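Local coordinates for alanine dehydrogenase (Archaeoglobus fulgidus, PDB 1OMO), which catalyses the reversible NAD+-dependent oxidative deamination of L-alanine to pyruvate and ammonium, working as a homodimer, at residues Ile15-Met21 / Leu107-Ala111; Met54-Met59 / Leu293-Ala299; Ala116-Arg122 / Glu209-Asn214; Thr193-Arg198 / Pro221-Leu226. All coordinates share one frame; numbering follows the deposited sequence.

Contact 1 of 4, residues Ile15-Met21 / Leu107-Ala111. With NAD (nicotinamide-adenine-dinucleotide), chain D.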
# COMPACT_ATOMS: atom_id res chain seq x y z
N ILE A 15 -13.08 10.01 -18.21
CA ILE A 15 -14.23 9.68 -17.37
C ILE A 15 -15.15 10.87 -17.30
O ILE A 15 -14.72 12.01 -17.29
CB ILE A 15 -13.95 9.39 -15.85
CG1 ILE A 15 -13.22 8.08 -15.61
CG2 ILE A 15 -15.28 9.11 -15.15
CD1 ILE A 15 -13.65 7.48 -14.23
N SER A 16 -16.41 10.54 -17.18
CA SER A 16 -17.51 11.48 -17.08
C SER A 16 -17.93 11.53 -15.61
O SER A 16 -17.75 10.55 -14.90
CB SER A 16 -18.69 10.93 -17.90
OG SER A 16 -19.68 11.90 -17.98
N MET A 17 -18.50 12.64 -15.15
CA MET A 17 -18.95 12.70 -13.77
C MET A 17 -20.04 11.65 -13.65
O MET A 17 -20.17 11.01 -12.62
CB MET A 17 -19.52 14.08 -13.43
CG MET A 17 -20.29 14.11 -12.07
SD MET A 17 -19.30 13.55 -10.68
CE MET A 17 -18.39 15.01 -10.18
N ASP A 18 -20.82 11.48 -14.71
CA ASP A 18 -21.87 10.48 -14.69
C ASP A 18 -21.25 9.08 -14.61
O ASP A 18 -21.70 8.25 -13.83
CB ASP A 18 -22.75 10.61 -15.93
CG ASP A 18 -23.82 11.68 -15.77
OD1 ASP A 18 -23.86 12.61 -16.59
OD2 ASP A 18 -24.62 11.59 -14.81
N GLU A 19 -20.21 8.82 -15.39
CA GLU A 19 -19.58 7.51 -15.33
C GLU A 19 -19.06 7.31 -13.90
O GLU A 19 -19.26 6.26 -13.31
CB GLU A 19 -18.40 7.42 -16.31
CG GLU A 19 -18.81 7.28 -17.77
CD GLU A 19 -17.59 7.28 -18.68
OE1 GLU A 19 -16.77 8.23 -18.57
OE2 GLU A 19 -17.47 6.33 -19.50
N ALA A 20 -18.43 8.34 -13.36
CA ALA A 20 -17.87 8.29 -12.00
C ALA A 20 -18.98 7.99 -11.00
O ALA A 20 -18.79 7.20 -10.08
CB ALA A 20 -17.18 9.63 -11.65
N MET A 21 -20.14 8.63 -11.18
CA MET A 21 -21.27 8.42 -10.28
C MET A 21 -21.82 7.01 -10.32
O MET A 21 -22.17 6.44 -9.28
CB MET A 21 -22.40 9.43 -10.56
CG MET A 21 -22.15 10.81 -9.91
SD MET A 21 -23.20 12.19 -10.42
CE MET A 21 -24.56 11.90 -9.36
N LEU A 107 -12.83 13.82 -8.31
CA LEU A 107 -13.99 13.40 -9.09
C LEU A 107 -14.85 12.41 -8.32
O LEU A 107 -16.05 12.63 -8.16
CB LEU A 107 -13.54 12.76 -10.40
CG LEU A 107 -14.34 12.97 -11.70
CD1 LEU A 107 -14.57 11.63 -12.35
CD2 LEU A 107 -15.62 13.68 -11.47
N ARG A 108 -14.25 11.32 -7.82
CA ARG A 108 -15.04 10.32 -7.15
C ARG A 108 -15.53 10.77 -5.76
O ARG A 108 -16.42 10.15 -5.19
CB ARG A 108 -14.31 8.98 -7.08
CG ARG A 108 -12.96 8.94 -6.36
CD ARG A 108 -13.02 9.17 -4.84
NE ARG A 108 -11.86 8.58 -4.15
CZ ARG A 108 -11.44 8.93 -2.93
NH1 ARG A 108 -12.07 9.88 -2.26
NH2 ARG A 108 -10.44 8.28 -2.35
N THR A 109 -14.95 11.83 -5.22
CA THR A 109 -15.41 12.34 -3.92
C THR A 109 -16.63 13.14 -4.30
O THR A 109 -17.67 13.07 -3.63
CB THR A 109 -14.34 13.24 -3.25
OG1 THR A 109 -13.11 12.49 -3.14
CG2 THR A 109 -14.81 13.67 -1.84
N GLY A 110 -16.53 13.88 -5.39
CA GLY A 110 -17.70 14.61 -5.83
C GLY A 110 -18.84 13.64 -6.11
O GLY A 110 -19.97 13.83 -5.63
N ALA A 111 -18.55 12.58 -6.87
CA ALA A 111 -19.57 11.60 -7.22
C ALA A 111 -20.25 11.03 -5.95
O ALA A 111 -21.49 10.92 -5.90
CB ALA A 111 -18.96 10.47 -8.07
PA NAD D . -8.92 23.60 -0.98
O1A NAD D . -7.83 24.14 -0.13
O2A NAD D . -8.92 23.94 -2.48
O5B NAD D . -10.48 23.86 -0.50
C5B NAD D . -10.83 24.21 0.90
C4B NAD D . -11.51 25.60 0.86
O4B NAD D . -11.87 25.83 2.29
C3B NAD D . -10.59 26.86 0.51
O3B NAD D . -11.16 27.64 -0.61
C2B NAD D . -10.49 27.67 1.83
O2B NAD D . -10.26 29.03 1.77
C1B NAD D . -11.79 27.22 2.54
N9A NAD D . -11.72 27.27 3.97
C8A NAD D . -10.72 26.96 4.86
N7A NAD D . -11.06 27.13 6.12
C5A NAD D . -12.31 27.56 6.15
C6A NAD D . -13.21 27.90 7.25
N6A NAD D . -12.83 27.84 8.50
N1A NAD D . -14.48 28.31 6.86
C2A NAD D . -14.89 28.40 5.57
N3A NAD D . -14.05 28.08 4.48
C4A NAD D . -12.78 27.65 4.82
O3 NAD D . -9.22 21.96 -0.91
PN NAD D . -10.27 20.89 -1.70
O1N NAD D . -11.24 21.72 -2.50
O2N NAD D . -9.44 19.78 -2.33
O5D NAD D . -11.05 20.31 -0.33
C5D NAD D . -9.97 20.03 0.79
C4D NAD D . -10.55 19.33 1.97
O4D NAD D . -11.23 18.05 1.45
C3D NAD D . -9.52 18.81 3.02
O3D NAD D . -10.09 18.67 4.33
C2D NAD D . -9.12 17.48 2.38
O2D NAD D . -8.25 16.71 3.13
C1D NAD D . -10.56 16.87 2.05
N1N NAD D . -10.74 15.85 0.96
C2N NAD D . -11.50 14.69 1.41
C3N NAD D . -11.85 13.78 0.34
C7N NAD D . -12.70 12.47 0.86
O7N NAD D . -12.66 11.42 0.15
N7N NAD D . -13.41 12.58 2.02
C4N NAD D . -11.56 13.94 -1.03
C5N NAD D . -10.80 15.14 -1.33
C6N NAD D . -10.41 16.08 -0.36
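Leu107 of helix 102-120 sends its two methyls to different partners at the start of helix 17-32. CD1 rests on Ala20 CB at 3.4 Å and on Ile15 CG2, while CD2 presses tightly on Met17 CE at 3.3 Å where the two side chains run past each other in opposite directions. Met17 has CG anti to its backbone N (chi1 167°), and two further bends lay SD beside Ala111 CA and carry CE to Leu107. Ala111 CB fits between Ala20 CB (4.1 Å) and Met21 CG (3.7 Å). The axes of 17-21 and 107-111 cross at -68° with a closest approach of 8.8 Å.

No hydrogen bond joins the segments. Polar groups serve each helix separately: ahead of helix 17-32, the amide of N-cap Ser16 donates to the anti lone pair of Glu19 OE1 at 2.7 Å.

Helix 102-120 turns other residues to the cofactor. Arg108 NH1 donates in the guanidinium plane to the carboxamide O7N of NAD at 2.9 Å, its NE being paired with Asp297, and Thr109 OG1 lies 3.0 Å from nicotinamide C4N. The chemistry thus divides the helix between an apolar seat on helix 17-32 and a face that binds the carboxamide, consistent with a role in orienting the nicotinamide.

Contact 2 of 4, residues Met54-Met59 / Leu293-Ala299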
# COMPACT_ATOMS: atom_id res chain seq x y z
N MET A 54 -3.95 2.88 -0.42
CA MET A 54 -5.36 2.51 -0.40
C MET A 54 -5.63 1.40 -1.42
O MET A 54 -5.96 1.69 -2.56
CB MET A 54 -6.21 3.76 -0.73
CG MET A 54 -5.95 4.95 0.20
SD MET A 54 -6.88 6.46 -0.17
CE MET A 54 -8.55 5.80 -0.36
N PRO A 55 -5.48 0.13 -1.04
CA PRO A 55 -5.72 -0.99 -1.98
C PRO A 55 -7.15 -1.48 -1.96
O PRO A 55 -7.81 -1.39 -0.95
CB PRO A 55 -4.75 -2.06 -1.49
CG PRO A 55 -4.81 -1.88 -0.01
CD PRO A 55 -4.82 -0.37 0.19
N ALA A 56 -7.61 -2.02 -3.08
CA ALA A 56 -8.97 -2.55 -3.17
C ALA A 56 -9.17 -3.49 -4.35
O ALA A 56 -8.49 -3.41 -5.35
CB ALA A 56 -9.98 -1.41 -3.26
N HIS A 57 -10.14 -4.38 -4.22
CA HIS A 57 -10.47 -5.33 -5.26
C HIS A 57 -11.99 -5.40 -5.44
O HIS A 57 -12.73 -5.62 -4.45
CB HIS A 57 -9.94 -6.70 -4.84
CG HIS A 57 -10.35 -7.82 -5.75
ND1 HIS A 57 -10.49 -9.12 -5.31
CD2 HIS A 57 -10.65 -7.84 -7.07
CE1 HIS A 57 -10.85 -9.89 -6.32
NE2 HIS A 57 -10.96 -9.14 -7.40
N LEU A 58 -12.45 -5.20 -6.68
CA LEU A 58 -13.87 -5.31 -7.04
C LEU A 58 -14.07 -5.05 -8.53
O LEU A 58 -13.14 -4.60 -9.23
CB LEU A 58 -14.75 -4.33 -6.27
CG LEU A 58 -14.76 -2.92 -6.85
CD1 LEU A 58 -15.88 -2.05 -6.20
CD2 LEU A 58 -13.39 -2.31 -6.63
N MET A 59 -15.26 -5.34 -9.03
CA MET A 59 -15.58 -5.12 -10.42
C MET A 59 -14.58 -5.74 -11.36
O MET A 59 -14.43 -5.30 -12.49
CB MET A 59 -15.67 -3.61 -10.70
CG MET A 59 -16.57 -2.89 -9.73
SD MET A 59 -16.54 -1.14 -10.02
CE MET A 59 -18.18 -0.69 -9.51
N LEU A 293 -12.90 6.09 -0.04
CA LEU A 293 -12.56 4.67 0.09
C LEU A 293 -11.81 4.11 -1.11
O LEU A 293 -12.06 4.51 -2.25
CB LEU A 293 -13.85 3.87 0.29
CG LEU A 293 -15.01 4.49 1.09
CD1 LEU A 293 -16.22 3.52 1.02
CD2 LEU A 293 -14.62 4.74 2.52
N ALA A 294 -10.89 3.17 -0.87
CA ALA A 294 -10.15 2.59 -1.99
C ALA A 294 -11.09 1.97 -3.04
O ALA A 294 -10.81 2.01 -4.23
CB ALA A 294 -9.11 1.54 -1.50
N ILE A 295 -12.22 1.41 -2.63
CA ILE A 295 -13.10 0.84 -3.64
C ILE A 295 -13.57 1.89 -4.65
O ILE A 295 -13.79 1.56 -5.81
CB ILE A 295 -14.32 0.07 -3.04
CG1 ILE A 295 -15.14 0.99 -2.12
CG2 ILE A 295 -13.83 -1.14 -2.28
CD1 ILE A 295 -16.51 0.44 -1.75
N GLN A 296 -13.65 3.15 -4.24
CA GLN A 296 -14.05 4.23 -5.17
C GLN A 296 -12.92 4.53 -6.18
O GLN A 296 -13.17 4.76 -7.37
CB GLN A 296 -14.43 5.54 -4.42
CG GLN A 296 -15.61 5.38 -3.43
CD GLN A 296 -15.85 6.58 -2.46
OE1 GLN A 296 -14.95 7.04 -1.77
NE2 GLN A 296 -17.09 7.04 -2.39
N ASP A 297 -11.68 4.50 -5.71
CA ASP A 297 -10.54 4.77 -6.59
C ASP A 297 -10.36 3.62 -7.62
O ASP A 297 -10.13 3.86 -8.78
CB ASP A 297 -9.27 4.97 -5.76
CG ASP A 297 -9.39 6.13 -4.81
OD1 ASP A 297 -9.78 7.21 -5.28
OD2 ASP A 297 -9.09 5.99 -3.59
N VAL A 298 -10.50 2.37 -7.18
CA VAL A 298 -10.37 1.26 -8.15
C VAL A 298 -11.52 1.24 -9.17
O VAL A 298 -11.28 1.15 -10.39
CB VAL A 298 -10.27 -0.11 -7.45
CG1 VAL A 298 -10.17 -1.22 -8.50
CG2 VAL A 298 -9.01 -0.14 -6.56
N ALA A 299 -12.76 1.36 -8.67
CA ALA A 299 -13.95 1.38 -9.54
C ALA A 299 -13.74 2.43 -10.63
O ALA A 299 -13.84 2.17 -11.83
CB ALA A 299 -15.20 1.72 -8.73
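Met54, Ala56 and Leu58 of strand 50-58 face the first turns of helix 294-311, a helix laid across the mixed sheet of the dimer-forming domain, with segment axes 7.0 Å apart. Met54 spans one end of this interface. Its CB touches Ala294 CB at 3.7 Å. CG stands beside the backbone N (chi1 -56°) and the chain continues extended to SD, which passes Asp297 OD2. A bend at the last torsion (48°) then tucks CE against the start of the helix, 3.6 Å from Ala294 N and 3.3 Å from Asp297 OD2. That carboxylate has charged partners already: OD1 pairs with Arg108 and OD2 with Lys65, the inferred proton donor/acceptor, so the methionine methyl lies against a buried ionic cluster that includes the inferred catalytic lysine.

Further along, methyl groups meet each other and the strand carbonyls. Ala294 CB nestles against the strand backbone, 3.3 Å from Met54 O, and meets Ala56 CB at 3.5 Å; Val298 CG2 sits on the same Ala56 methyl. Leu58 straddles the next turn, CD2 sliding alongside Val298 CG1 at 3.9 Å while CD1 reaches Ile295 CB, the side chains of Leu58 and Ile295 crossing at about a right angle. Pro55 and His57 point away from the helix and pack on the second subunit, His57 edge-to-face with Phe46 of that chain. The strand is therefore held between its own helix and the dimer partner. Where it ends, Met59 stretches out and places SD 3.4 Å from Ala299 CB.

Contact 3 of 4, residues Ala116-Arg122 / Glu209-Asn214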
# COMPACT_ATOMS: atom_id res chain seq x y z
N ALA A 116 -24.71 10.17 -2.28
CA ALA A 116 -25.27 10.19 -0.93
C ALA A 116 -26.50 11.14 -0.83
O ALA A 116 -27.51 10.79 -0.21
CB ALA A 116 -24.19 10.59 0.09
N ALA A 117 -26.43 12.32 -1.44
CA ALA A 117 -27.57 13.22 -1.36
C ALA A 117 -28.77 12.59 -2.10
O ALA A 117 -29.89 12.67 -1.62
CB ALA A 117 -27.19 14.59 -1.95
N LYS A 118 -28.51 11.92 -3.23
CA LYS A 118 -29.59 11.27 -3.96
C LYS A 118 -30.40 10.31 -3.07
O LYS A 118 -31.62 10.24 -3.16
CB LYS A 118 -29.06 10.46 -5.14
CG LYS A 118 -30.18 9.57 -5.75
CD LYS A 118 -29.86 8.97 -7.13
CE LYS A 118 -29.16 7.62 -7.00
NZ LYS A 118 -28.92 6.97 -8.34
N TYR A 119 -29.70 9.59 -2.18
CA TYR A 119 -30.34 8.62 -1.30
C TYR A 119 -30.80 9.18 0.02
O TYR A 119 -31.71 8.64 0.64
CB TYR A 119 -29.38 7.47 -1.01
CG TYR A 119 -29.28 6.46 -2.14
CD1 TYR A 119 -30.17 5.40 -2.22
CD2 TYR A 119 -28.32 6.60 -3.13
CE1 TYR A 119 -30.11 4.48 -3.27
CE2 TYR A 119 -28.26 5.70 -4.20
CZ TYR A 119 -29.16 4.64 -4.26
OH TYR A 119 -29.13 3.73 -5.30
N LEU A 120 -30.18 10.25 0.47
CA LEU A 120 -30.49 10.76 1.79
C LEU A 120 -31.23 12.09 1.91
O LEU A 120 -31.92 12.31 2.90
CB LEU A 120 -29.18 10.83 2.58
CG LEU A 120 -28.69 9.70 3.46
CD1 LEU A 120 -29.45 8.43 3.25
CD2 LEU A 120 -27.20 9.54 3.20
N ALA A 121 -31.09 12.97 0.93
CA ALA A 121 -31.73 14.29 0.99
C ALA A 121 -33.18 14.28 0.54
O ALA A 121 -33.57 13.43 -0.27
CB ALA A 121 -30.95 15.28 0.14
N ARG A 122 -33.97 15.22 1.05
CA ARG A 122 -35.38 15.32 0.68
C ARG A 122 -35.50 15.43 -0.82
O ARG A 122 -34.80 16.23 -1.45
CB ARG A 122 -36.02 16.54 1.31
CG ARG A 122 -36.20 16.45 2.78
CD ARG A 122 -36.93 17.67 3.26
NE ARG A 122 -36.03 18.77 3.61
CZ ARG A 122 -35.99 19.92 2.96
NH1 ARG A 122 -36.79 20.11 1.92
NH2 ARG A 122 -35.19 20.88 3.39
N GLU A 209 -34.41 21.77 10.27
CA GLU A 209 -34.95 20.44 10.13
C GLU A 209 -34.94 20.11 8.64
O GLU A 209 -34.99 21.02 7.80
CB GLU A 209 -36.40 20.41 10.64
CG GLU A 209 -36.58 20.75 12.10
CD GLU A 209 -37.99 20.45 12.61
OE1 GLU A 209 -38.20 20.54 13.83
OE2 GLU A 209 -38.89 20.13 11.80
N GLY A 210 -34.87 18.82 8.31
CA GLY A 210 -34.88 18.37 6.92
C GLY A 210 -33.61 18.59 6.13
O GLY A 210 -33.54 18.25 4.93
N THR A 211 -32.60 19.16 6.76
CA THR A 211 -31.36 19.39 6.03
C THR A 211 -30.53 18.11 5.86
O THR A 211 -30.44 17.28 6.77
CB THR A 211 -30.45 20.41 6.76
OG1 THR A 211 -31.20 21.60 7.04
CG2 THR A 211 -29.23 20.75 5.88
N HIS A 212 -29.97 17.96 4.67
CA HIS A 212 -29.06 16.85 4.44
C HIS A 212 -27.67 17.46 4.34
O HIS A 212 -27.45 18.33 3.52
CB HIS A 212 -29.31 16.12 3.14
CG HIS A 212 -28.18 15.23 2.80
ND1 HIS A 212 -27.82 14.16 3.59
CD2 HIS A 212 -27.19 15.37 1.89
CE1 HIS A 212 -26.66 13.69 3.19
NE2 HIS A 212 -26.25 14.41 2.16
N ILE A 213 -26.73 16.99 5.15
CA ILE A 213 -25.39 17.53 5.12
C ILE A 213 -24.36 16.57 4.53
O ILE A 213 -24.21 15.42 4.98
CB ILE A 213 -24.90 17.89 6.54
CG1 ILE A 213 -25.90 18.80 7.24
CG2 ILE A 213 -23.54 18.62 6.48
CD1 ILE A 213 -25.54 19.05 8.69
N ASN A 214 -23.68 17.02 3.49
CA ASN A 214 -22.62 16.21 2.94
C ASN A 214 -21.42 16.74 3.71
O ASN A 214 -20.98 17.87 3.45
CB ASN A 214 -22.45 16.45 1.45
CG ASN A 214 -23.17 15.43 0.60
OD1 ASN A 214 -23.76 14.47 1.10
ND2 ASN A 214 -23.13 15.63 -0.70
O HOH W 1 -33.76 21.98 5.61
O HOH W 2 -32.77 17.51 2.62
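The imidazole of His212, on strand 212-215 of the Rossmann-fold NAD domain, lies beneath the last turn of helix 102-120 and the residue after it, with Ala117, Leu120 and Ala121 approaching the ring obliquely. At its edge, in the ring plane, NE2 donates to Asn214 OD1 at 2.7 Å, although the donor stands 51° above the amide's own carbonyl plane. The Arg122 guanidinium has water 1 at its edge, in plane; NE donates to Gly210 O at 2.9 Å, the oxygen being tilted out of the guanidinium plane.

The helix packs on the parallel sheet, residues 116-120 running nearly antiparallel (162°) to 212-214. CG turned opposite the backbone N (chi1 166°) brings the His212 ring in under the helix end; CB meets Ala121 CB at 3.5 Å and ND1 faces Leu120 CB at 3.7 Å. Ring rotation is fixed from both nitrogens, since ND1 is bonded to Thr286. Asn214 in turn ties ND2 to Gly113 O of the same helix.

Past the helix, Arg122 NH1 is bonded to Asn124 and NH2 forms a salt bridge with Asp189. NH2 also donates to water 1 at 2.9 Å, which gives its hydrogens to Glu209 O (2.7 Å) and Thr211 OG1 (3.0 Å).

Contact 4 of 4, residues Thr193-Arg198 / Pro221-Leu226. With NA (sodium ion), chain C; NAD (nicotinamide-adenine-dinucleotide), chain D.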
# COMPACT_ATOMS: atom_id res chain seq x y z
N THR A 193 -20.25 20.72 3.43
CA THR A 193 -19.11 21.32 4.14
C THR A 193 -17.83 20.75 3.54
O THR A 193 -17.63 19.56 3.51
CB THR A 193 -19.18 21.08 5.64
OG1 THR A 193 -19.00 19.70 5.90
CG2 THR A 193 -20.56 21.56 6.21
N THR A 194 -16.94 21.61 3.09
CA THR A 194 -15.77 21.15 2.38
C THR A 194 -14.45 21.75 2.88
O THR A 194 -13.45 21.81 2.16
CB THR A 194 -16.08 21.47 0.90
OG1 THR A 194 -15.73 20.37 0.06
CG2 THR A 194 -15.43 22.68 0.47
N THR A 195 -14.43 22.18 4.15
CA THR A 195 -13.25 22.82 4.71
C THR A 195 -12.32 21.85 5.44
O THR A 195 -12.72 20.75 5.79
CB THR A 195 -13.62 23.94 5.71
OG1 THR A 195 -13.98 23.35 6.97
CG2 THR A 195 -14.82 24.75 5.21
N PRO A 196 -11.06 22.25 5.62
CA PRO A 196 -10.10 21.39 6.33
C PRO A 196 -10.01 21.88 7.78
O PRO A 196 -9.04 21.62 8.46
CB PRO A 196 -8.79 21.63 5.59
CG PRO A 196 -8.91 23.12 5.22
CD PRO A 196 -10.37 23.23 4.77
N SER A 197 -11.02 22.60 8.24
CA SER A 197 -10.98 23.10 9.61
C SER A 197 -10.80 22.03 10.67
O SER A 197 -11.08 20.85 10.44
CB SER A 197 -12.27 23.86 9.91
OG SER A 197 -12.33 24.19 11.28
N ARG A 198 -10.33 22.44 11.85
CA ARG A 198 -10.15 21.52 12.97
C ARG A 198 -11.07 21.93 14.14
O ARG A 198 -10.99 21.36 15.21
CB ARG A 198 -8.68 21.47 13.41
CG ARG A 198 -7.71 21.19 12.23
CD ARG A 198 -6.28 20.88 12.68
NE ARG A 198 -6.19 19.56 13.30
CZ ARG A 198 -5.81 18.46 12.66
NH1 ARG A 198 -5.78 17.31 13.30
NH2 ARG A 198 -5.43 18.53 11.38
N PRO A 221 -7.32 12.51 11.63
CA PRO A 221 -7.55 12.68 13.07
C PRO A 221 -7.63 14.15 13.50
O PRO A 221 -6.80 14.96 13.09
CB PRO A 221 -6.34 11.98 13.69
CG PRO A 221 -6.16 10.81 12.74
CD PRO A 221 -6.34 11.43 11.37
N GLY A 222 -8.62 14.48 14.33
CA GLY A 222 -8.75 15.86 14.79
C GLY A 222 -9.45 16.82 13.85
O GLY A 222 -9.83 17.92 14.27
N LYS A 223 -9.58 16.46 12.57
CA LYS A 223 -10.32 17.33 11.65
C LYS A 223 -11.77 17.24 12.14
O LYS A 223 -12.19 16.18 12.64
CB LYS A 223 -10.22 16.86 10.20
CG LYS A 223 -8.98 17.33 9.43
CD LYS A 223 -9.11 16.90 7.94
CE LYS A 223 -7.93 17.35 7.08
NZ LYS A 223 -8.04 16.90 5.66
N GLN A 224 -12.50 18.34 12.01
CA GLN A 224 -13.89 18.42 12.45
C GLN A 224 -14.57 19.70 11.96
O GLN A 224 -14.07 20.80 12.24
CB GLN A 224 -13.92 18.40 13.97
CG GLN A 224 -15.28 18.77 14.59
CD GLN A 224 -15.14 19.08 16.08
OE1 GLN A 224 -14.44 20.01 16.48
NE2 GLN A 224 -15.80 18.29 16.90
N GLU A 225 -15.70 19.60 11.25
CA GLU A 225 -16.37 20.81 10.75
C GLU A 225 -17.73 21.14 11.38
O GLU A 225 -18.23 22.27 11.24
CB GLU A 225 -16.62 20.73 9.24
CG GLU A 225 -15.44 20.40 8.40
CD GLU A 225 -15.83 20.32 6.93
OE1 GLU A 225 -16.23 19.24 6.46
OE2 GLU A 225 -15.75 21.36 6.25
N LEU A 226 -18.31 20.16 12.07
CA LEU A 226 -19.63 20.35 12.63
C LEU A 226 -19.72 20.40 14.12
O LEU A 226 -19.06 19.64 14.82
CB LEU A 226 -20.55 19.22 12.14
CG LEU A 226 -21.41 19.45 10.88
CD1 LEU A 226 -20.65 20.15 9.80
CD2 LEU A 226 -21.95 18.12 10.39
NA NA C . -16.34 17.08 7.54
PA NAD D . -8.92 23.60 -0.98
O1A NAD D . -7.83 24.14 -0.13
O2A NAD D . -8.92 23.94 -2.48
O5B NAD D . -10.48 23.86 -0.50
C5B NAD D . -10.83 24.21 0.90
C4B NAD D . -11.51 25.60 0.86
O4B NAD D . -11.87 25.83 2.29
C3B NAD D . -10.59 26.86 0.51
O3B NAD D . -11.16 27.64 -0.61
C2B NAD D . -10.49 27.67 1.83
O2B NAD D . -10.26 29.03 1.77
C1B NAD D . -11.79 27.22 2.54
N9A NAD D . -11.72 27.27 3.97
C8A NAD D . -10.72 26.96 4.86
N7A NAD D . -11.06 27.13 6.12
C5A NAD D . -12.31 27.56 6.15
C6A NAD D . -13.21 27.90 7.25
N6A NAD D . -12.83 27.84 8.50
N1A NAD D . -14.48 28.31 6.86
C2A NAD D . -14.89 28.40 5.57
N3A NAD D . -14.05 28.08 4.48
C4A NAD D . -12.78 27.65 4.82
O3 NAD D . -9.22 21.96 -0.91
PN NAD D . -10.27 20.89 -1.70
O1N NAD D . -11.24 21.72 -2.50
O2N NAD D . -9.44 19.78 -2.33
O5D NAD D . -11.05 20.31 -0.33
C5D NAD D . -9.97 20.03 0.79
C4D NAD D . -10.55 19.33 1.97
O4D NAD D . -11.23 18.05 1.45
C3D NAD D . -9.52 18.81 3.02
O3D NAD D . -10.09 18.67 4.33
C2D NAD D . -9.12 17.48 2.38
O2D NAD D . -8.25 16.71 3.13
C1D NAD D . -10.56 16.87 2.05
N1N NAD D . -10.74 15.85 0.96
C2N NAD D . -11.50 14.69 1.41
C3N NAD D . -11.85 13.78 0.34
C7N NAD D . -12.70 12.47 0.86
O7N NAD D . -12.66 11.42 0.15
N7N NAD D . -13.41 12.58 2.02
C4N NAD D . -11.56 13.94 -1.03
C5N NAD D . -10.80 15.14 -1.33
C6N NAD D . -10.41 16.08 -0.36
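Glu225 drives its carboxylate into the strand end and loop at Thr193-Thr195, the tightly packed part of the contact. OE2 takes two bonds from one residue, Thr195 N at 2.6 Å and Thr195 OG1 at 2.8 Å, both reaching it from the same face of the carboxylate plane; a chi1 of 79°, with OG1 between the backbone N and the carbonyl carbon, brings hydroxyl and amide together. OE1 accepts a weak bond from Thr193 OG1 and binds the sodium ion at 2.4 Å, a site shared with Ala218 and Glu249. Both oxygens are thus tied to residues 193-195, and OE1 holds the metal as well, which restricts rotation of the carboxylate. Nearby, Thr193 CG2 packs on Leu226 CD1 at 3.9 Å.

Toward the surface the fit is looser. A single backbone bond, Gln224 N to Ser197 O, joins the loops at 3.3 Å but is nearly straight (173°). The exposed Arg198 bends back over Gly222, with Lys223 N 3.9 Å above one face of its guanidinium, near the rim.

Lys223 follows an extended course: NZ donates to the ribose hydroxyl O3D of NAD at 3.0 Å and pairs with Asp219. Thr195 CG2 lies 3.5 Å from adenine N3A, and Pro196 borders the nicotinamide ribose. Loops after neighbouring parallel strands, here 190-193 and 212-215, form one wall of the dinucleotide site typical of a Rossmann fold.

Contacts 1, 2 and 3 are buried, whereas contact 4 runs from a buried metal site to the surface. Contacts 1 and 3 both use helix 102-120, apolar where it meets helix 17-32 and increasingly polar, with bound water, past its C-terminal end. Contacts 1 and 2 touch through the Arg108 NE to Asp297 OD1 salt bridge (2.7 Å), which links the nicotinamide site to the dimer-forming domain. Contacts 3 and 4 meet along adjacent strands of the parallel sheet, where Thr193 N probably donates to Asn214 O. Contacts 1 and 4 lie on opposite sides of the chain's centre, yet both hold NAD, one at its carboxamide and the other at its ribose and adenine.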